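Local coordinates for protein 2-nitropropane dioxygenase (Streptomyces ansochromogenes, PDB 3BW2) that probably uses FMN and molecular oxygen to carry out the oxidative denitrification of alkyl nitronates such as propionate 3-nitronate, at residues F9-V14 against R335-L340; H87-E92 against H298-P303; Q222-L227 against A345-A350. One frame throughout, in Å; residues are numbered along the deposited sequence.

Contact 1: F9-V14 against R335-L340; sequences FPLPIV and RLVEVL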
loop_
_atom_site.group_PDB
_atom_site.type_symbol
_atom_site.label_atom_id
_atom_site.label_comp_id
_atom_site.label_asym_id
_atom_site.label_seq_id
_atom_site.Cartn_x
_atom_site.Cartn_y
_atom_site.Cartn_z
ATOM N N PHE A 9 -4.761 25.016 12.628
ATOM C CA PHE A 9 -5.977 24.371 13.113
ATOM C C PHE A 9 -5.639 23.375 14.221
ATOM O O PHE A 9 -4.578 22.759 14.211
ATOM C CB PHE A 9 -6.713 23.695 11.947
ATOM C CG PHE A 9 -5.818 22.896 11.040
ATOM C CD1 PHE A 9 -5.805 21.506 11.103
ATOM C CD2 PHE A 9 -4.982 23.533 10.125
ATOM C CE1 PHE A 9 -4.972 20.759 10.271
ATOM C CE2 PHE A 9 -4.145 22.797 9.289
ATOM C CZ PHE A 9 -4.140 21.407 9.363
ATOM N N PRO A 10 -6.550 23.202 15.188
ATOM C CA PRO A 10 -6.387 22.303 16.333
ATOM C C PRO A 10 -6.215 20.808 16.092
ATOM O O PRO A 10 -5.414 20.166 16.770
ATOM C CB PRO A 10 -7.618 22.613 17.179
ATOM C CG PRO A 10 -8.642 22.942 16.158
ATOM C CD PRO A 10 -7.876 23.843 15.222
ATOM N N LEU A 11 -6.958 20.243 15.149
ATOM C CA LEU A 11 -6.849 18.809 14.890
ATOM C C LEU A 11 -5.999 18.502 13.658
ATOM O O LEU A 11 -6.071 19.204 12.652
ATOM C CB LEU A 11 -8.246 18.205 14.731
ATOM C CG LEU A 11 -9.154 18.364 15.955
ATOM C CD1 LEU A 11 -10.574 17.963 15.597
ATOM C CD2 LEU A 11 -8.632 17.508 17.106
ATOM N N PRO A 12 -5.182 17.439 13.726
ATOM C CA PRO A 12 -4.299 17.009 12.637
ATOM C C PRO A 12 -5.092 16.299 11.547
ATOM O O PRO A 12 -4.708 15.228 11.076
ATOM C CB PRO A 12 -3.336 16.070 13.343
ATOM C CG PRO A 12 -4.240 15.387 14.329
ATOM C CD PRO A 12 -5.051 16.540 14.892
ATOM N N ILE A 13 -6.200 16.910 11.147
ATOM C CA ILE A 13 -7.076 16.327 10.143
ATOM C C ILE A 13 -7.326 17.278 8.988
ATOM O O ILE A 13 -7.755 18.416 9.187
ATOM C CB ILE A 13 -8.433 15.961 10.762
ATOM C CG1 ILE A 13 -8.219 15.064 11.984
ATOM C CG2 ILE A 13 -9.309 15.277 9.721
ATOM C CD1 ILE A 13 -9.486 14.764 12.762
ATOM N N VAL A 14 -7.066 16.800 7.778
ATOM C CA VAL A 14 -7.268 17.614 6.591
ATOM C C VAL A 14 -8.283 16.961 5.666
ATOM O O VAL A 14 -8.172 15.775 5.355
ATOM C CB VAL A 14 -5.950 17.799 5.806
ATOM C CG1 VAL A 14 -6.193 18.671 4.575
ATOM C CG2 VAL A 14 -4.888 18.417 6.703
ATOM N N ARG A 335 -19.599 16.014 12.455
ATOM C CA ARG A 335 -19.704 14.900 13.382
ATOM C C ARG A 335 -18.621 13.864 13.077
ATOM O O ARG A 335 -18.118 13.199 13.980
ATOM C CB ARG A 335 -21.098 14.262 13.297
ATOM C CG ARG A 335 -22.265 15.248 13.479
ATOM C CD ARG A 335 -22.073 16.201 14.665
ATOM N NE ARG A 335 -21.975 15.520 15.955
ATOM C CZ ARG A 335 -23.007 15.068 16.670
ATOM N NH1 ARG A 335 -24.253 15.215 16.236
ATOM N NH2 ARG A 335 -22.789 14.470 17.834
ATOM N N LEU A 336 -18.255 13.734 11.804
ATOM C CA LEU A 336 -17.210 12.784 11.416
ATOM C C LEU A 336 -15.871 13.226 12.007
ATOM O O LEU A 336 -15.055 12.398 12.413
ATOM C CB LEU A 336 -17.087 12.692 9.890
ATOM C CG LEU A 336 -15.910 11.844 9.388
ATOM C CD1 LEU A 336 -16.062 10.400 9.876
ATOM C CD2 LEU A 336 -15.852 11.897 7.869
ATOM N N VAL A 337 -15.643 14.536 12.042
ATOM C CA VAL A 337 -14.405 15.054 12.608
ATOM C C VAL A 337 -14.376 14.710 14.093
ATOM O O VAL A 337 -13.339 14.310 14.625
ATOM C CB VAL A 337 -14.297 16.584 12.429
ATOM C CG1 VAL A 337 -13.097 17.113 13.207
ATOM C CG2 VAL A 337 -14.155 16.925 10.944
ATOM N N GLU A 338 -15.527 14.850 14.753
ATOM C CA GLU A 338 -15.634 14.544 16.176
ATOM C C GLU A 338 -15.356 13.067 16.443
ATOM O O GLU A 338 -14.645 12.725 17.390
ATOM C CB GLU A 338 -17.026 14.917 16.701
ATOM C CG GLU A 338 -17.315 16.411 16.641
ATOM C CD GLU A 338 -18.734 16.759 17.067
ATOM O OE1 GLU A 338 -19.076 17.964 17.050
ATOM O OE2 GLU A 338 -19.503 15.833 17.418
ATOM N N VAL A 339 -15.916 12.191 15.612
ATOM C CA VAL A 339 -15.693 10.759 15.777
ATOM C C VAL A 339 -14.216 10.449 15.537
ATOM O O VAL A 339 -13.593 9.712 16.302
ATOM C CB VAL A 339 -16.550 9.936 14.791
ATOM C CG1 VAL A 339 -16.203 8.459 14.903
ATOM C CG2 VAL A 339 -18.023 10.149 15.084
ATOM N N LEU A 340 -13.653 11.008 14.470
ATOM C CA LEU A 340 -12.244 10.776 14.171
ATOM C C LEU A 340 -11.373 11.271 15.323
ATOM O O LEU A 340 -10.402 10.614 15.706
ATOM C CB LEU A 340 -11.849 11.480 12.868
ATOM C CG LEU A 340 -12.506 10.934 11.592
ATOM C CD1 LEU A 340 -12.190 11.846 10.412
ATOM C CD2 LEU A 340 -12.003 9.512 11.323
#
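The seam of the TIM barrel, where the first strand meets the last helix, is joined here: L11 and I13, leading into and beginning strand 13-15, pack against V337 and L340 of helix 333-350. The side chains meet through apolar groups, and no hydrogen bond joins the segments. Methyl CD1 of L11 reaches CG1 of V337 at 3.6 Å, the closest approach across the segments, the two side chains meeting at a slant. I13 lies deeper and has the largest share of the interface. Its CG1 stands anti to the carbonyl carbon (chi1 -54°) and the chain then runs on extended (chi2 174°), which carries CD1 out to the helix. There CD1 comes to 4.0 Å from CB of L340 and, more loosely, to 4.3 Å from CG1 of V337, so that one methyl touches residues almost a helical turn apart. V337 offers CG1 to both partners, and is itself flanked by A34 and F240. Backbone hydrogen bonds set the strand between its neighbours in the barrel, I13 pairing with L37 and V14 with A234 and L236. L340 also packs on L236, and its side chain is about 10 Å from the bound FMN. On the outer side of the helix, the NE of R335 donates to OE2 of E338 at 2.9 Å in a salt bridge, entering from above the carboxylate plane.

Contact 2: H87-E92 against H298-P303; sequences HQLAGE and HHLTSP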
loop_
_atom_site.group_PDB
_atom_site.type_symbol
_atom_site.label_atom_id
_atom_site.label_comp_id
_atom_site.label_asym_id
_atom_site.label_seq_id
_atom_site.Cartn_x
_atom_site.Cartn_y
_atom_site.Cartn_z
ATOM N N HIS A 87 -12.373 6.055 -30.536
ATOM C CA HIS A 87 -13.070 5.098 -31.382
ATOM C C HIS A 87 -13.709 4.007 -30.525
ATOM O O HIS A 87 -14.879 3.665 -30.701
ATOM C CB HIS A 87 -12.080 4.472 -32.369
ATOM C CG HIS A 87 -12.670 3.388 -33.216
ATOM N ND1 HIS A 87 -13.691 3.616 -34.114
ATOM C CD2 HIS A 87 -12.373 2.071 -33.312
ATOM C CE1 HIS A 87 -13.997 2.486 -34.727
ATOM N NE2 HIS A 87 -13.212 1.532 -34.258
ATOM N N GLN A 88 -12.934 3.474 -29.586
ATOM C CA GLN A 88 -13.409 2.417 -28.704
ATOM C C GLN A 88 -14.539 2.877 -27.789
ATOM O O GLN A 88 -15.234 2.053 -27.195
ATOM C CB GLN A 88 -12.246 1.881 -27.866
ATOM C CG GLN A 88 -11.071 1.401 -28.707
ATOM C CD GLN A 88 -9.871 1.013 -27.869
ATOM O OE1 GLN A 88 -9.467 1.747 -26.966
ATOM N NE2 GLN A 88 -9.284 -0.141 -28.172
ATOM N N LEU A 89 -14.723 4.189 -27.675
ATOM C CA LEU A 89 -15.782 4.739 -26.831
ATOM C C LEU A 89 -17.040 5.086 -27.627
ATOM O O LEU A 89 -18.009 5.599 -27.065
ATOM C CB LEU A 89 -15.288 5.994 -26.102
ATOM C CG LEU A 89 -14.188 5.808 -25.053
ATOM C CD1 LEU A 89 -13.772 7.164 -24.502
ATOM C CD2 LEU A 89 -14.693 4.905 -23.933
ATOM N N ALA A 90 -17.027 4.809 -28.929
ATOM C CA ALA A 90 -18.177 5.113 -29.778
ATOM C C ALA A 90 -19.455 4.491 -29.225
ATOM O O ALA A 90 -20.518 5.110 -29.263
ATOM C CB ALA A 90 -17.930 4.620 -31.197
ATOM N N GLY A 91 -19.346 3.269 -28.711
ATOM C CA GLY A 91 -20.506 2.596 -28.153
ATOM C C GLY A 91 -21.062 3.333 -26.949
ATOM O O GLY A 91 -22.276 3.451 -26.788
ATOM N N GLU A 92 -20.170 3.828 -26.096
ATOM C CA GLU A 92 -20.575 4.568 -24.902
ATOM C C GLU A 92 -21.318 5.838 -25.321
ATOM O O GLU A 92 -22.354 6.187 -24.749
ATOM C CB GLU A 92 -19.343 4.952 -24.071
ATOM C CG GLU A 92 -18.475 3.779 -23.599
ATOM C CD GLU A 92 -19.165 2.898 -22.566
ATOM O OE1 GLU A 92 -20.201 3.321 -22.008
ATOM O OE2 GLU A 92 -18.661 1.786 -22.301
ATOM N N HIS A 298 -9.744 12.819 -20.163
ATOM C CA HIS A 298 -10.720 13.408 -19.256
ATOM C C HIS A 298 -11.757 14.226 -20.028
ATOM O O HIS A 298 -12.958 14.121 -19.767
ATOM C CB HIS A 298 -10.025 14.301 -18.224
ATOM C CG HIS A 298 -10.972 15.144 -17.431
ATOM N ND1 HIS A 298 -11.347 16.412 -17.823
ATOM C CD2 HIS A 298 -11.665 14.881 -16.298
ATOM C CE1 HIS A 298 -12.229 16.893 -16.966
ATOM N NE2 HIS A 298 -12.439 15.983 -16.031
ATOM N N HIS A 299 -11.297 15.042 -20.975
ATOM C CA HIS A 299 -12.207 15.856 -21.781
ATOM C C HIS A 299 -13.085 14.942 -22.626
ATOM O O HIS A 299 -14.286 15.165 -22.787
ATOM C CB HIS A 299 -11.433 16.775 -22.730
ATOM C CG HIS A 299 -10.577 17.788 -22.040
ATOM N ND1 HIS A 299 -11.050 18.603 -21.035
ATOM C CD2 HIS A 299 -9.285 18.143 -22.238
ATOM C CE1 HIS A 299 -10.085 19.417 -20.643
ATOM N NE2 HIS A 299 -9.005 19.159 -21.358
ATOM N N LEU A 300 -12.457 13.907 -23.168
ATOM C CA LEU A 300 -13.131 12.944 -24.020
ATOM C C LEU A 300 -14.328 12.264 -23.347
ATOM O O LEU A 300 -15.404 12.158 -23.941
ATOM C CB LEU A 300 -12.119 11.886 -24.463
ATOM C CG LEU A 300 -12.436 11.004 -25.668
ATOM C CD1 LEU A 300 -12.493 11.859 -26.931
ATOM C CD2 LEU A 300 -11.360 9.931 -25.800
ATOM N N THR A 301 -14.145 11.823 -22.105
ATOM C CA THR A 301 -15.197 11.109 -21.375
ATOM C C THR A 301 -16.134 11.952 -20.518
ATOM O O THR A 301 -17.182 11.465 -20.086
ATOM C CB THR A 301 -14.595 10.044 -20.441
ATOM O OG1 THR A 301 -13.911 10.693 -19.362
ATOM C CG2 THR A 301 -13.616 9.157 -21.198
ATOM N N SER A 302 -15.762 13.201 -20.262
ATOM C CA SER A 302 -16.578 14.070 -19.422
ATOM C C SER A 302 -18.070 14.013 -19.750
ATOM O O SER A 302 -18.897 13.878 -18.849
ATOM C CB SER A 302 -16.082 15.512 -19.505
ATOM O OG SER A 302 -16.822 16.321 -18.611
ATOM N N PRO A 303 -18.435 14.126 -21.042
ATOM C CA PRO A 303 -19.845 14.078 -21.438
ATOM C C PRO A 303 -20.479 12.729 -21.092
ATOM O O PRO A 303 -21.644 12.662 -20.710
ATOM C CB PRO A 303 -19.791 14.311 -22.946
ATOM C CG PRO A 303 -18.564 15.149 -23.116
ATOM C CD PRO A 303 -17.586 14.461 -22.200
#
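L89 turns its CG anti to the carbonyl carbon (chi1 -67°) and extends beyond it, while L300 swings CG anti to its own backbone N (chi1 -162°); these torsions bring methyl CD1 of L89 against CD2 of L300. The meeting joins two helical excursions of the TIM-barrel enzyme that lie away from the FMN-binding residues: the break between helices 81-88 and 90-95 on one side, and helix 296-311 on the other. L89 sits in the break itself. The separation of L89 CD1 from L300 CD2 is 3.9 Å, an ordinary van der Waals distance. The same CD1 also lies 3.9 Å from CG2 of T301, so a single methyl is shared between consecutive residues of the helix. In both pairs the side chains lie crosswise, and no hydrogen bond links the segments.

T301 divides its two branches between different tasks. CG2 faces L89, whereas OG1 hydrogen-bonds to the carbonyl O of F270. The threonine thus gives its methyl to the apolar contact while its hydroxyl, though buried, has a partner. Further apolar cover for L89 comes from F282 and H286 of helix 281-286 and from L100; Y85 and A86 of helix 81-88 pack on L300. A little further along, E92 joins the first segment to helix 281-286 through R281 and H286. Within the break, the chain still turns tightly: the backbone N of A90 reaches back three residues to the O of H87, at 3.0 Å, in place of the four residues spanned on the facing helix by the bond from the N of S302 to the O of H298.

Contact 3: Q222-L227 against A345-A350; sequences QIAAVL and AEARTA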
loop_
_atom_site.group_PDB
_atom_site.type_symbol
_atom_site.label_atom_id
_atom_site.label_comp_id
_atom_site.label_asym_id
_atom_site.label_seq_id
_atom_site.Cartn_x
_atom_site.Cartn_y
_atom_site.Cartn_z
ATOM N N GLN A 222 -5.962 5.209 12.468
ATOM C CA GLN A 222 -5.055 5.292 11.336
ATOM C C GLN A 222 -4.395 6.666 11.349
ATOM O O GLN A 222 -3.267 6.823 10.882
ATOM C CB GLN A 222 -5.818 5.070 10.029
ATOM C CG GLN A 222 -6.271 3.634 9.840
ATOM C CD GLN A 222 -7.230 3.476 8.684
ATOM O OE1 GLN A 222 -8.347 3.985 8.724
ATOM N NE2 GLN A 222 -6.799 2.771 7.645
ATOM N N ILE A 223 -5.096 7.661 11.886
ATOM C CA ILE A 223 -4.522 8.998 11.976
ATOM C C ILE A 223 -3.387 8.927 13.002
ATOM O O ILE A 223 -2.301 9.466 12.784
ATOM C CB ILE A 223 -5.581 10.047 12.408
ATOM C CG1 ILE A 223 -6.671 10.156 11.329
ATOM C CG2 ILE A 223 -4.911 11.400 12.624
ATOM C CD1 ILE A 223 -7.791 11.148 11.651
ATOM N N ALA A 224 -3.635 8.241 14.113
ATOM C CA ALA A 224 -2.614 8.084 15.147
ATOM C C ALA A 224 -1.440 7.322 14.545
ATOM O O ALA A 224 -0.279 7.598 14.849
ATOM C CB ALA A 224 -3.178 7.311 16.339
ATOM N N ALA A 225 -1.755 6.357 13.686
ATOM C CA ALA A 225 -0.735 5.554 13.038
ATOM C C ALA A 225 0.225 6.414 12.220
ATOM O O ALA A 225 1.442 6.310 12.382
ATOM C CB ALA A 225 -1.388 4.496 12.138
ATOM N N VAL A 226 -0.309 7.262 11.345
ATOM C CA VAL A 226 0.560 8.101 10.520
ATOM C C VAL A 226 1.345 9.114 11.343
ATOM O O VAL A 226 2.474 9.461 10.990
ATOM C CB VAL A 226 -0.227 8.842 9.407
ATOM C CG1 VAL A 226 -0.870 7.827 8.471
ATOM C CG2 VAL A 226 -1.278 9.767 10.016
ATOM N N LEU A 227 0.756 9.589 12.437
ATOM C CA LEU A 227 1.450 10.545 13.292
ATOM C C LEU A 227 2.654 9.844 13.916
ATOM O O LEU A 227 3.750 10.404 13.984
ATOM C CB LEU A 227 0.514 11.061 14.392
ATOM C CG LEU A 227 -0.677 11.910 13.932
ATOM C CD1 LEU A 227 -1.489 12.361 15.142
ATOM C CD2 LEU A 227 -0.178 13.112 13.147
ATOM N N ALA A 345 -7.844 10.082 19.896
ATOM C CA ALA A 345 -7.514 10.151 21.315
ATOM C C ALA A 345 -7.469 8.751 21.919
ATOM O O ALA A 345 -6.563 8.422 22.680
ATOM C CB ALA A 345 -8.541 11.008 22.050
ATOM N N GLU A 346 -8.451 7.927 21.569
ATOM C CA GLU A 346 -8.515 6.564 22.078
ATOM C C GLU A 346 -7.267 5.775 21.690
ATOM O O GLU A 346 -6.721 5.025 22.501
ATOM C CB GLU A 346 -9.762 5.862 21.538
ATOM C CG GLU A 346 -9.783 4.366 21.786
ATOM C CD GLU A 346 -10.987 3.691 21.159
ATOM O OE1 GLU A 346 -11.255 3.941 19.960
ATOM O OE2 GLU A 346 -11.659 2.903 21.861
ATOM N N ALA A 347 -6.815 5.946 20.450
ATOM C CA ALA A 347 -5.624 5.248 19.977
ATOM C C ALA A 347 -4.375 5.775 20.682
ATOM O O ALA A 347 -3.486 5.004 21.027
ATOM C CB ALA A 347 -5.484 5.404 18.463
ATOM N N ARG A 348 -4.310 7.087 20.895
ATOM C CA ARG A 348 -3.162 7.687 21.578
ATOM C C ARG A 348 -2.996 7.053 22.950
ATOM O O ARG A 348 -1.917 6.584 23.309
ATOM C CB ARG A 348 -3.365 9.189 21.771
ATOM C CG ARG A 348 -3.066 10.059 20.575
ATOM C CD ARG A 348 -3.380 11.509 20.923
ATOM N NE ARG A 348 -3.046 12.432 19.843
ATOM C CZ ARG A 348 -1.806 12.697 19.447
ATOM N NH1 ARG A 348 -0.778 12.109 20.043
ATOM N NH2 ARG A 348 -1.593 13.551 18.457
ATOM N N THR A 349 -4.079 7.059 23.718
ATOM C CA THR A 349 -4.077 6.492 25.056
ATOM C C THR A 349 -3.591 5.046 25.046
ATOM O O THR A 349 -2.754 4.663 25.865
ATOM C CB THR A 349 -5.487 6.551 25.671
ATOM O OG1 THR A 349 -5.911 7.916 25.755
ATOM C CG2 THR A 349 -5.489 5.943 27.062
ATOM N N ALA A 350 -4.112 4.249 24.118
ATOM C CA ALA A 350 -3.728 2.845 24.009
ATOM C C ALA A 350 -2.218 2.689 23.834
ATOM O O ALA A 350 -1.603 1.832 24.466
ATOM C CB ALA A 350 -4.459 2.194 22.845
#
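A224 and A347 face each other methyl to methyl, CB to CB at 3.7 Å, and two such small side chains let helices 220-228 and 333-350 come close: the CA atoms of A224 and A347 are 6.4 Å apart. Almost a turn further along helix 220-228, L227 meets R348. The arginine starts out across the interface rather than into it, but its chain is extended from CG to NE, and this length takes the guanidinium back to the leucine, where NH2 of R348 stands 3.5 Å from L227 CD1. The methyl approaches the guanidinium obliquely. This is a van der Waals contact at the partly exposed edge of the interface, whereas the alanine pair is buried. No hydrogen bond crosses between the segments.

In the next shell, L344, almost a turn before A347, packs on I223, A224 and L227 and so continues the interface along helix 333-350. The second subunit adds to the surroundings: A347 touches A228 of that chain, R348 NH1 makes a weak hydrogen bond to the O of its L351, and Q222 NE2 bonds to the O of its L197. Helix 220-228 is thus set between strand 233-236, on which I223 and V226 rest through A234, the C-terminal helix 333-350, and the second subunit.

From the N terminus, the chain enters strand 13-15, whose contact 1 partner comes more than 300 residues later in helix 333-350, closing a loop around nearly the whole barrel. Contact 2 is nested inside it, on the opposite side of the chain's centre, with about 22 Å between nearest atoms of contacts 1 and 2. Contact 3 joins 222-227 to the end of helix 333-350 and crosses both other loops. Contacts 1 and 3 share that helix and adjoin: I223 CD1 packs 4.0 Å from I13 CG1. The last helix therefore links the first strand to helix 220-228, whereas contact 2 ties the break between helices 81-88 and 90-95 to helix 296-311.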